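Local coordinates for protein putative trimethylamine methyltransferase (Rhizobium meliloti, PDB 4YYC) that probably transfers methyl groups as a member of the trimethylamine methyltransferase (MttB) family, at residues F117-R122 against D205-G210; A128-K133 against T386-H391; F137-G142 against P172-S177; N237-N242 against H266-V271. All coordinates share one frame; numbering follows the deposited sequence. Where two conformers were deposited one is given.

Contact 1: residues F117-R122 against D205-G210; sequences FTWHAR and DKPFMG
Trp-119 lays its indole against Pro-207. CB points at segment 205-210. CG stands anti to the backbone N (chi1 -172°), which carries the ring over the proline. CG, CD1 and CD2 all lie near Pro-207 CB. Pro-207 CB sits over the five-membered ring of Trp-119, 3.4 Å from the ring centroid and 7° off its normal, a CH-pi contact over one face. At the ring edge Trp-119 NE1 gives a weak bond to Phe-208 O at 3.2 Å, bent to 134°. A second weak bond from NE1 goes to Val-239 O. CZ2 also meets Phe-208 O. Further out, Trp-119 CZ2 lies 4.0 Å from Met-209 CG, which approaches obliquely. CH2 at the tip packs on Ser-176.

Strand 116-119 belongs to a two-stranded hairpin, and segment 205-210 runs into the short, weakly bonded strand 208-209, which lies parallel to strand 240-245. Ala-121 CB continues the apolar strip, 3.7 Å from Pro-207 CD. Water 1 takes over next: it donates to His-120 O at 2.9 Å and accepts from Phe-208 N.

Arg-122 and Asp-205 do not form a salt bridge here. The guanidinium instead covers Asp-205 CB with one face. The charged ends are held by others: Arg-122 NH1 by Tyr-500 O, Asp-205 OD1 by Arg-126.

Asp-205 O is buried against Ala-121 CB at 3.5 Å and has no polar partner in the model. With one weak direct hydrogen bond, one water bridge and the charged ends held by other residues, the contact probably rests mainly on CH-pi and apolar packing.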
# COMPACT_ATOMS: atom_id res chain seq x y z
N PHE A 117 -24.60 11.79 -4.66
CA PHE A 117 -25.40 11.97 -5.85
C PHE A 117 -25.00 10.99 -6.91
O PHE A 117 -23.89 10.42 -6.83
CB PHE A 117 -25.33 13.44 -6.35
CG PHE A 117 -23.95 13.86 -6.81
CD1 PHE A 117 -23.05 14.40 -5.92
CD2 PHE A 117 -23.56 13.71 -8.13
CE1 PHE A 117 -21.77 14.74 -6.32
CE2 PHE A 117 -22.29 14.05 -8.52
CZ PHE A 117 -21.40 14.56 -7.62
N THR A 118 -25.85 10.80 -7.92
CA THR A 118 -25.53 9.93 -9.04
C THR A 118 -24.84 10.70 -10.16
O THR A 118 -25.31 11.78 -10.57
CB THR A 118 -26.82 9.29 -9.58
OG1 THR A 118 -27.49 8.60 -8.51
CG2 THR A 118 -26.49 8.33 -10.70
N TRP A 119 -23.74 10.14 -10.65
CA TRP A 119 -23.09 10.57 -11.89
C TRP A 119 -23.65 9.68 -12.98
O TRP A 119 -23.38 8.49 -13.04
CB TRP A 119 -21.59 10.39 -11.76
CG TRP A 119 -20.75 10.93 -12.84
CD1 TRP A 119 -21.12 11.65 -13.96
CD2 TRP A 119 -19.35 10.81 -12.89
NE1 TRP A 119 -19.99 11.98 -14.69
CE2 TRP A 119 -18.90 11.48 -14.03
CE3 TRP A 119 -18.41 10.20 -12.05
CZ2 TRP A 119 -17.54 11.56 -14.35
CZ3 TRP A 119 -17.09 10.28 -12.37
CH2 TRP A 119 -16.66 10.95 -13.49
N HIS A 120 -24.54 10.26 -13.79
CA HIS A 120 -25.27 9.49 -14.77
C HIS A 120 -24.40 9.24 -16.00
O HIS A 120 -23.68 10.13 -16.45
CB HIS A 120 -26.55 10.19 -15.17
CG HIS A 120 -27.55 10.25 -14.05
ND1 HIS A 120 -28.59 9.37 -13.93
CD2 HIS A 120 -27.60 11.04 -12.95
CE1 HIS A 120 -29.26 9.63 -12.82
NE2 HIS A 120 -28.67 10.63 -12.20
N ALA A 121 -24.53 8.05 -16.55
CA ALA A 121 -23.83 7.65 -17.78
C ALA A 121 -24.84 7.49 -18.87
O ALA A 121 -26.01 7.18 -18.63
CB ALA A 121 -23.10 6.34 -17.54
N ARG A 122 -24.40 7.60 -20.11
CA ARG A 122 -25.34 7.48 -21.22
C ARG A 122 -25.90 6.06 -21.32
O ARG A 122 -27.00 5.89 -21.79
CB ARG A 122 -24.70 7.94 -22.52
CG ARG A 122 -23.62 7.01 -23.07
CD ARG A 122 -23.03 7.62 -24.33
NE ARG A 122 -22.15 6.76 -25.12
CZ ARG A 122 -22.55 5.84 -25.97
NH1 ARG A 122 -23.84 5.57 -26.15
NH2 ARG A 122 -21.66 5.16 -26.70
N ASP A 205 -19.25 4.37 -22.97
CA ASP A 205 -20.56 4.68 -22.41
C ASP A 205 -20.50 4.85 -20.89
O ASP A 205 -21.53 4.81 -20.24
CB ASP A 205 -21.61 3.64 -22.83
CG ASP A 205 -21.29 2.24 -22.33
OD1 ASP A 205 -20.28 2.05 -21.66
OD2 ASP A 205 -22.13 1.33 -22.62
N LYS A 206 -19.29 5.04 -20.37
CA LYS A 206 -19.06 5.28 -18.96
C LYS A 206 -19.16 6.77 -18.67
O LYS A 206 -18.99 7.58 -19.55
CB LYS A 206 -17.71 4.71 -18.52
CG LYS A 206 -17.64 3.20 -18.55
CD LYS A 206 -16.28 2.59 -18.21
CE LYS A 206 -16.32 1.08 -18.31
NZ LYS A 206 -15.01 0.50 -17.93
N PRO A 207 -19.42 7.15 -17.42
CA PRO A 207 -19.59 8.58 -17.12
C PRO A 207 -18.29 9.37 -17.37
O PRO A 207 -17.22 8.88 -17.10
CB PRO A 207 -19.96 8.63 -15.67
CG PRO A 207 -19.95 7.27 -15.18
CD PRO A 207 -19.67 6.29 -16.26
N PHE A 208 -18.43 10.58 -17.88
CA PHE A 208 -17.28 11.36 -18.33
C PHE A 208 -17.26 12.74 -17.70
O PHE A 208 -18.24 13.18 -17.07
CB PHE A 208 -17.24 11.39 -19.86
CG PHE A 208 -18.39 12.13 -20.50
CD1 PHE A 208 -18.35 13.50 -20.63
CD2 PHE A 208 -19.54 11.45 -20.94
CE1 PHE A 208 -19.39 14.19 -21.24
CE2 PHE A 208 -20.59 12.14 -21.51
CZ PHE A 208 -20.52 13.52 -21.66
N MSE A 209 -16.15 13.43 -17.91
CA MSE A 209 -15.89 14.74 -17.33
C MSE A 209 -15.91 15.79 -18.41
O MSE A 209 -15.67 15.52 -19.59
CB MSE A 209 -14.50 14.74 -16.67
CG MSE A 209 -14.39 13.75 -15.52
SE MSE A 209 -12.56 13.69 -14.83
CE MSE A 209 -12.62 15.32 -13.78
N GLY A 210 -16.16 17.02 -18.00
CA GLY A 210 -16.29 18.12 -18.93
C GLY A 210 -15.08 18.98 -19.09
O GLY A 210 -14.07 18.83 -18.41
O HOH W 1 -21.65 10.87 -18.34

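Contact 2: residues A128-K133 against T386-H391; sequences AQIGGK and TNFVLH
Ile-130 CD1 meets the Phe-388 ring obliquely; its nearest approach to that residue is to Phe-388 CB, at 4.1 Å. One face of the ring has Leu-390 N above its centre. The ring also meets Trp-119, with the planes at about 80°. The other flat group is the amide of Asn-387. Asn-387 CG stands beside its backbone N (chi1 -64°), which sets the amide over Gly-131. Asn-387 CG packs on Gly-131 CA at 3.5 Å. Asn-387 ND2 donates to Gly-132 O at 2.9 Å, bent to 147°. The acceptor lies in the amide plane, but the donor sits above the plane of the Gly-132 carbonyl.

Asn-387 stands just before strand 388-389, which runs parallel to strand 134-137. This pairing fits the closed parallel barrel (TIM barrel) of the MttB family. Segment 128-133 holds hairpin strand 128-131 and the turn that leads into 134-137.

ND2 also binds Ala-134 O, and OD1 accepts from Phe-354 N. With an alanine here, Gly-132 O, Ala-134 O and Phe-354 N would probably each lose this partner, and the glycine turn could shift. Gly-131 has backbone angles that require glycine. Gly-131 O accepts a nearly straight bond from Gln-129 NE2 at 2.8 Å. Water 2 joins the backbones: it donates to Gln-129 O at 2.7 Å and Asn-387 O at 2.9 Å, and accepts from Gly-131 N.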
# COMPACT_ATOMS: atom_id res chain seq x y z
N ALA A 128 -22.75 5.91 -11.71
CA ALA A 128 -21.84 5.76 -10.55
C ALA A 128 -22.30 6.64 -9.43
O ALA A 128 -22.61 7.79 -9.64
CB ALA A 128 -20.43 6.13 -10.93
N GLN A 129 -22.33 6.11 -8.23
CA GLN A 129 -22.59 6.91 -7.06
C GLN A 129 -21.36 7.70 -6.70
O GLN A 129 -20.30 7.10 -6.56
CB GLN A 129 -23.04 6.07 -5.84
CG GLN A 129 -23.28 6.92 -4.59
CD GLN A 129 -23.77 6.11 -3.41
OE1 GLN A 129 -24.84 5.51 -3.53
NE2 GLN A 129 -23.03 6.11 -2.25
N ILE A 130 -21.55 8.98 -6.39
CA ILE A 130 -20.47 9.82 -5.88
C ILE A 130 -20.82 10.21 -4.45
O ILE A 130 -21.79 10.90 -4.21
CB ILE A 130 -20.29 11.08 -6.76
CG1 ILE A 130 -19.69 10.68 -8.13
CG2 ILE A 130 -19.35 12.08 -6.12
CD1 ILE A 130 -18.26 10.15 -8.12
N GLY A 131 -20.04 9.68 -3.48
CA GLY A 131 -20.28 9.94 -2.08
C GLY A 131 -20.54 8.69 -1.28
O GLY A 131 -20.69 7.58 -1.82
N GLY A 132 -20.55 8.86 0.04
CA GLY A 132 -20.82 7.78 0.96
C GLY A 132 -19.80 6.68 0.91
O GLY A 132 -18.60 6.95 0.85
N LYS A 133 -20.29 5.44 0.83
CA LYS A 133 -19.40 4.26 0.78
C LYS A 133 -18.89 3.91 -0.60
O LYS A 133 -18.18 2.95 -0.75
CB LYS A 133 -20.11 3.03 1.41
CG LYS A 133 -20.50 3.20 2.88
CD LYS A 133 -19.27 3.37 3.75
CE LYS A 133 -19.67 3.45 5.21
NZ LYS A 133 -18.55 3.17 6.11
N THR A 386 -11.93 7.06 -0.37
CA THR A 386 -12.02 8.11 -1.38
C THR A 386 -13.22 7.82 -2.29
O THR A 386 -13.37 6.72 -2.81
CB THR A 386 -10.70 8.23 -2.17
OG1 THR A 386 -9.63 8.41 -1.26
CG2 THR A 386 -10.71 9.38 -3.15
N ASN A 387 -14.04 8.84 -2.59
CA ASN A 387 -15.22 8.65 -3.42
C ASN A 387 -14.92 8.76 -4.91
O ASN A 387 -15.49 8.03 -5.70
CB ASN A 387 -16.30 9.68 -3.05
CG ASN A 387 -16.81 9.52 -1.64
OD1 ASN A 387 -16.73 10.44 -0.84
ND2 ASN A 387 -17.35 8.36 -1.33
N PHE A 388 -14.04 9.67 -5.31
CA PHE A 388 -13.74 9.89 -6.71
C PHE A 388 -12.24 9.93 -6.85
O PHE A 388 -11.59 10.73 -6.17
CB PHE A 388 -14.39 11.16 -7.23
CG PHE A 388 -14.01 11.49 -8.62
CD1 PHE A 388 -14.26 10.57 -9.63
CD2 PHE A 388 -13.40 12.70 -8.95
CE1 PHE A 388 -13.91 10.84 -10.93
CE2 PHE A 388 -13.01 12.97 -10.26
CZ PHE A 388 -13.27 12.03 -11.25
N VAL A 389 -11.71 9.05 -7.66
CA VAL A 389 -10.29 8.93 -7.83
C VAL A 389 -9.91 9.32 -9.25
O VAL A 389 -9.91 8.49 -10.20
CB VAL A 389 -9.82 7.49 -7.52
CG1 VAL A 389 -8.30 7.43 -7.51
CG2 VAL A 389 -10.38 6.97 -6.21
N LEU A 390 -9.50 10.57 -9.39
CA LEU A 390 -8.82 10.99 -10.59
C LEU A 390 -7.44 10.39 -10.62
O LEU A 390 -6.84 10.13 -9.58
CB LEU A 390 -8.75 12.52 -10.60
CG LEU A 390 -8.46 13.17 -11.97
CD1 LEU A 390 -9.51 12.77 -12.99
CD2 LEU A 390 -8.40 14.69 -11.74
N HIS A 391 -6.91 10.11 -11.81
CA HIS A 391 -5.55 9.59 -11.96
C HIS A 391 -5.41 8.18 -11.40
O HIS A 391 -4.34 7.78 -10.92
CB HIS A 391 -4.45 10.44 -11.37
CG HIS A 391 -4.61 11.92 -11.56
ND1 HIS A 391 -4.56 12.55 -12.78
CD2 HIS A 391 -4.71 12.91 -10.65
CE1 HIS A 391 -4.67 13.84 -12.63
NE2 HIS A 391 -4.76 14.10 -11.34
O HOH W 2 -18.21 7.72 -4.90

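Contact 3: residues F137-G142 against P172-S177; sequences FAPVYG and PSMHSS
Phe-137 O receives two backbone N-H groups of the opposing loop, Ser-176 N at 3.0 Å and, by a weak bent bond, His-175 N. The Ser-176 bond comes in nearly along the C=O axis. The Phe-137 N-H is taken by a side chain: His-175 ND1 accepts it at 3.0 Å, almost straight at 171° and close to the imidazole plane. CG of His-175 stands beside its own backbone N (chi1 -49°), which turns ND1 back to Phe-137. NE2, across the ring, is bonded to Gln-418 OE1. That second bond helps fix the rotation of the imidazole.

The Phe-137 and His-175 side chains lie side by side and point the same way. Their planes are 19° apart but slid, so the rings barely overlap. Ser-173 O serves both rings. Ser-173 O lies at the edge of the phenyl ring, 3.2 Å from Phe-137 CD2, and over one face of the imidazole.

Phe-137 ends strand 134-137, which pairs in parallel with strand 388-389, as expected of a TIM barrel. Segment 172-177 follows helix 158-170 and returns the chain to that strand end.

Met-174 is selenomethionine. Its chain is bent at chi2 and chi3, which folds SE back over the backbone of 137-139. Met-174 SE lies 3.4 Å from Ala-138 C and 3.7 Å from Pro-139 CD. Helix 404-420 packs on the same side chain through Phe-407 and Leu-414. Pro-139 CD also rests on Ser-176 O at 3.3 Å. Ala-138 CB meets Ser-176 CB at 3.8 Å, while Ser-176 OG bonds to Pro-207 O.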
# COMPACT_ATOMS: atom_id res chain seq x y z
N PHE A 137 -13.31 5.02 -9.84
CA PHE A 137 -11.99 5.22 -10.44
C PHE A 137 -12.12 5.88 -11.81
O PHE A 137 -12.92 5.44 -12.66
CB PHE A 137 -11.27 3.90 -10.62
CG PHE A 137 -10.90 3.21 -9.35
CD1 PHE A 137 -10.38 3.90 -8.29
CD2 PHE A 137 -11.03 1.81 -9.25
CE1 PHE A 137 -10.00 3.21 -7.12
CE2 PHE A 137 -10.64 1.14 -8.10
CZ PHE A 137 -10.13 1.84 -7.03
N ALA A 138 -11.25 6.86 -12.07
CA ALA A 138 -11.15 7.53 -13.37
C ALA A 138 -9.71 7.58 -13.83
O ALA A 138 -8.79 7.53 -12.99
CB ALA A 138 -11.65 8.95 -13.31
N PRO A 139 -9.49 7.70 -15.13
CA PRO A 139 -8.09 7.75 -15.60
C PRO A 139 -7.28 8.99 -15.24
O PRO A 139 -7.79 10.00 -14.72
CB PRO A 139 -8.21 7.63 -17.13
CG PRO A 139 -9.62 7.14 -17.38
CD PRO A 139 -10.44 7.60 -16.23
N VAL A 140 -5.99 8.86 -15.48
CA VAL A 140 -5.08 10.01 -15.63
C VAL A 140 -5.74 11.20 -16.31
O VAL A 140 -6.49 11.05 -17.26
CB VAL A 140 -3.79 9.58 -16.34
CG1 VAL A 140 -4.09 9.04 -17.74
CG2 VAL A 140 -2.74 10.68 -16.33
N TYR A 141 -5.39 12.39 -15.82
CA TYR A 141 -5.92 13.65 -16.37
C TYR A 141 -4.77 14.66 -16.50
O TYR A 141 -4.03 14.90 -15.54
CB TYR A 141 -6.97 14.16 -15.39
CG TYR A 141 -7.77 15.39 -15.78
CD1 TYR A 141 -7.17 16.64 -15.80
CD2 TYR A 141 -9.13 15.28 -16.03
CE1 TYR A 141 -7.89 17.78 -16.11
CE2 TYR A 141 -9.86 16.42 -16.33
CZ TYR A 141 -9.24 17.66 -16.36
OH TYR A 141 -9.97 18.81 -16.69
N GLY A 142 -4.64 15.25 -17.67
CA GLY A 142 -3.72 16.36 -17.91
C GLY A 142 -2.47 16.19 -18.77
O GLY A 142 -2.03 17.18 -19.34
N PRO A 172 -11.92 -3.39 -16.57
CA PRO A 172 -13.16 -3.73 -15.85
C PRO A 172 -13.41 -2.90 -14.59
O PRO A 172 -14.57 -2.69 -14.23
CB PRO A 172 -12.98 -5.20 -15.46
CG PRO A 172 -11.90 -5.70 -16.30
CD PRO A 172 -11.11 -4.57 -16.87
N SER A 173 -12.37 -2.41 -13.93
CA SER A 173 -12.57 -1.61 -12.72
C SER A 173 -12.34 -0.14 -12.94
O SER A 173 -12.26 0.62 -11.99
CB SER A 173 -11.76 -2.15 -11.51
OG SER A 173 -12.30 -3.36 -11.02
N MSE A 174 -12.29 0.31 -14.20
CA MSE A 174 -12.28 1.76 -14.50
C MSE A 174 -13.72 2.16 -14.61
O MSE A 174 -14.39 1.79 -15.56
CB MSE A 174 -11.45 2.03 -15.76
CG MSE A 174 -11.21 3.50 -16.02
SE MSE A 174 -10.27 4.32 -14.49
CE MSE A 174 -8.58 3.70 -14.97
N HIS A 175 -14.24 2.92 -13.66
CA HIS A 175 -15.68 3.17 -13.64
C HIS A 175 -16.07 4.39 -14.44
O HIS A 175 -17.22 4.47 -14.86
CB HIS A 175 -16.16 3.31 -12.21
CG HIS A 175 -15.67 2.20 -11.33
ND1 HIS A 175 -14.75 2.40 -10.33
CD2 HIS A 175 -15.94 0.87 -11.33
CE1 HIS A 175 -14.48 1.25 -9.74
NE2 HIS A 175 -15.18 0.30 -10.34
N SER A 176 -15.17 5.33 -14.60
CA SER A 176 -15.40 6.54 -15.39
C SER A 176 -14.48 6.57 -16.58
O SER A 176 -13.34 6.13 -16.49
CB SER A 176 -15.09 7.75 -14.54
OG SER A 176 -15.07 8.97 -15.26
N SER A 177 -14.96 7.17 -17.65
CA SER A 177 -14.17 7.44 -18.86
C SER A 177 -13.12 8.51 -18.64
O SER A 177 -12.12 8.57 -19.35
CB SER A 177 -15.09 7.88 -19.99
OG SER A 177 -14.49 7.75 -21.26

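Contact 4: residues N237-N242 against H266-V271; sequences NAVTLN and HNQACV
Backbone hydrogen bonds pair Leu-241 with Ala-269 and Asn-242 with Cys-270 in parallel register. Ala-269 N donates to Thr-240 O at 3.1 Å, and Val-271 N donates to Asn-242 O at 2.8 Å. Asn-242 N gives a weak bond to Ala-269 O. The short strands 240-242 and 269-271 run 33° apart. Helix 254-265 joins strands 240-245 and 269-277, so this is a beta-alpha-beta crossover, the repeating step of a TIM barrel.

Side-chain hydrogen bonds gather on Gln-268. The chain is bent at chi2 (-55°), which turns its amide back to segment 237-242. Gln-268 OE1 accepts three: Val-239 N at 2.8 Å, Thr-240 N, and Thr-240 OG1 at 2.9 Å. Val-239 N and OG1 lie in the carbonyl plane, on lone pairs. Gln-268 NE2 donates to Asn-237 O at 3.0 Å and to His-266 O. A leucine in its place would probably leave Val-239 N, Thr-240 N and Asn-237 O without these partners and free the loop before the strand to move. Asn-242 ND2 also bridges. Asn-242 ND2 donates to Thr-240 OG1, nearly straight at 175°, and to Ala-269 O at 3.0 Å.

Apolar contacts lie on the face of Leu-241 and Ala-269. Leu-241 CD1 meets Ala-269 CB at 3.7 Å, and Leu-241 CB meets Val-271 CG2. Phe-117 covers both Leu-241 and Ala-269.

Thr-240 OG1 accepts from one amide and donates to another, so its proton direction is set. Gln-268 thus carries the bonding back into the loop before strand 240-245, while Asn-242 adds a bond within the strand pair.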
# COMPACT_ATOMS: atom_id res chain seq x y z
N ASN A 237 -29.86 16.44 -13.43
CA ASN A 237 -29.01 15.28 -13.10
C ASN A 237 -27.57 15.58 -13.49
O ASN A 237 -27.30 16.10 -14.58
CB ASN A 237 -29.41 14.06 -13.90
CG ASN A 237 -30.83 13.60 -13.62
OD1 ASN A 237 -31.08 12.92 -12.62
ND2 ASN A 237 -31.76 13.99 -14.47
N ALA A 238 -26.63 15.24 -12.61
CA ALA A 238 -25.23 15.39 -12.93
C ALA A 238 -24.83 14.31 -13.95
O ALA A 238 -25.00 13.10 -13.71
CB ALA A 238 -24.36 15.25 -11.67
N VAL A 239 -24.32 14.75 -15.09
CA VAL A 239 -23.76 13.84 -16.09
C VAL A 239 -22.27 14.08 -16.30
O VAL A 239 -21.63 13.33 -17.03
CB VAL A 239 -24.48 13.91 -17.45
CG1 VAL A 239 -25.96 13.53 -17.31
CG2 VAL A 239 -24.36 15.28 -18.10
N THR A 240 -21.72 15.10 -15.64
CA THR A 240 -20.29 15.40 -15.67
C THR A 240 -19.80 15.73 -14.26
O THR A 240 -20.54 16.33 -13.45
CB THR A 240 -19.96 16.59 -16.60
OG1 THR A 240 -20.79 17.70 -16.24
CG2 THR A 240 -20.19 16.24 -18.01
N LEU A 241 -18.57 15.31 -13.99
CA LEU A 241 -17.74 15.90 -12.93
C LEU A 241 -16.68 16.75 -13.61
O LEU A 241 -16.16 16.36 -14.66
CB LEU A 241 -17.04 14.82 -12.07
CG LEU A 241 -17.81 14.48 -10.80
CD1 LEU A 241 -19.20 13.92 -11.09
CD2 LEU A 241 -17.05 13.46 -9.96
N ASN A 242 -16.34 17.88 -13.01
CA ASN A 242 -15.54 18.90 -13.66
C ASN A 242 -14.49 19.41 -12.72
O ASN A 242 -14.80 19.77 -11.60
CB ASN A 242 -16.46 20.00 -14.18
CG ASN A 242 -17.51 19.43 -15.10
OD1 ASN A 242 -17.16 19.03 -16.20
ND2 ASN A 242 -18.74 19.28 -14.62
N HIS A 266 -25.94 24.53 -14.23
CA HIS A 266 -26.58 23.43 -14.93
C HIS A 266 -26.57 22.10 -14.16
O HIS A 266 -26.73 21.07 -14.77
CB HIS A 266 -25.89 23.27 -16.29
CG HIS A 266 -26.06 24.47 -17.16
ND1 HIS A 266 -27.26 24.77 -17.75
CD2 HIS A 266 -25.20 25.45 -17.49
CE1 HIS A 266 -27.15 25.91 -18.41
NE2 HIS A 266 -25.89 26.33 -18.31
N ASN A 267 -26.44 22.16 -12.83
CA ASN A 267 -26.61 20.95 -11.99
C ASN A 267 -25.48 19.96 -12.23
O ASN A 267 -25.69 18.76 -12.00
CB ASN A 267 -27.97 20.25 -12.28
CG ASN A 267 -28.51 19.44 -11.10
OD1 ASN A 267 -27.93 18.44 -10.63
ND2 ASN A 267 -29.67 19.83 -10.66
N GLN A 268 -24.33 20.44 -12.74
CA GLN A 268 -23.20 19.55 -12.97
C GLN A 268 -22.18 19.71 -11.84
O GLN A 268 -22.20 20.71 -11.13
CB GLN A 268 -22.57 19.83 -14.31
CG GLN A 268 -23.56 19.76 -15.45
CD GLN A 268 -24.28 18.45 -15.47
OE1 GLN A 268 -23.63 17.39 -15.59
NE2 GLN A 268 -25.62 18.47 -15.32
N ALA A 269 -21.36 18.70 -11.62
CA ALA A 269 -20.57 18.66 -10.41
C ALA A 269 -19.21 19.32 -10.58
O ALA A 269 -18.53 19.14 -11.60
CB ALA A 269 -20.38 17.22 -9.92
N CYS A 270 -18.80 20.02 -9.54
CA CYS A 270 -17.50 20.66 -9.47
C CYS A 270 -16.62 19.90 -8.46
O CYS A 270 -17.07 19.68 -7.31
CB CYS A 270 -17.65 22.09 -8.99
SG CYS A 270 -18.36 23.17 -10.25
N VAL A 271 -15.42 19.49 -8.89
CA VAL A 271 -14.47 18.83 -8.00
C VAL A 271 -13.50 19.90 -7.55
O VAL A 271 -12.53 20.21 -8.27
CB VAL A 271 -13.73 17.65 -8.70
CG1 VAL A 271 -12.86 16.90 -7.68
CG2 VAL A 271 -14.70 16.75 -9.45

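Overall arrangement
All four contacts are buried; contact 2 alone includes an exposed touching residue, in its glycine turn. Contacts 1 and 4 share a sheet, since strands 208-209 and 240-245 are neighbours. Contacts 1 and 2 share the hairpin of strands 116-119 and 128-131. Leu-241 of contact 4 touches both hairpin strands and Phe-388, so the hairpin probably plugs the end of the barrel where these strands begin. Contact 3 joins contact 2 through Val-389 O and Ala-138 N, but does not touch contact 4. The chemistry follows position: strand pairing with amide bonds in contact 4, ring packing in contact 1, one amide and a water in contact 2, and loop-to-loop bonds in contact 3.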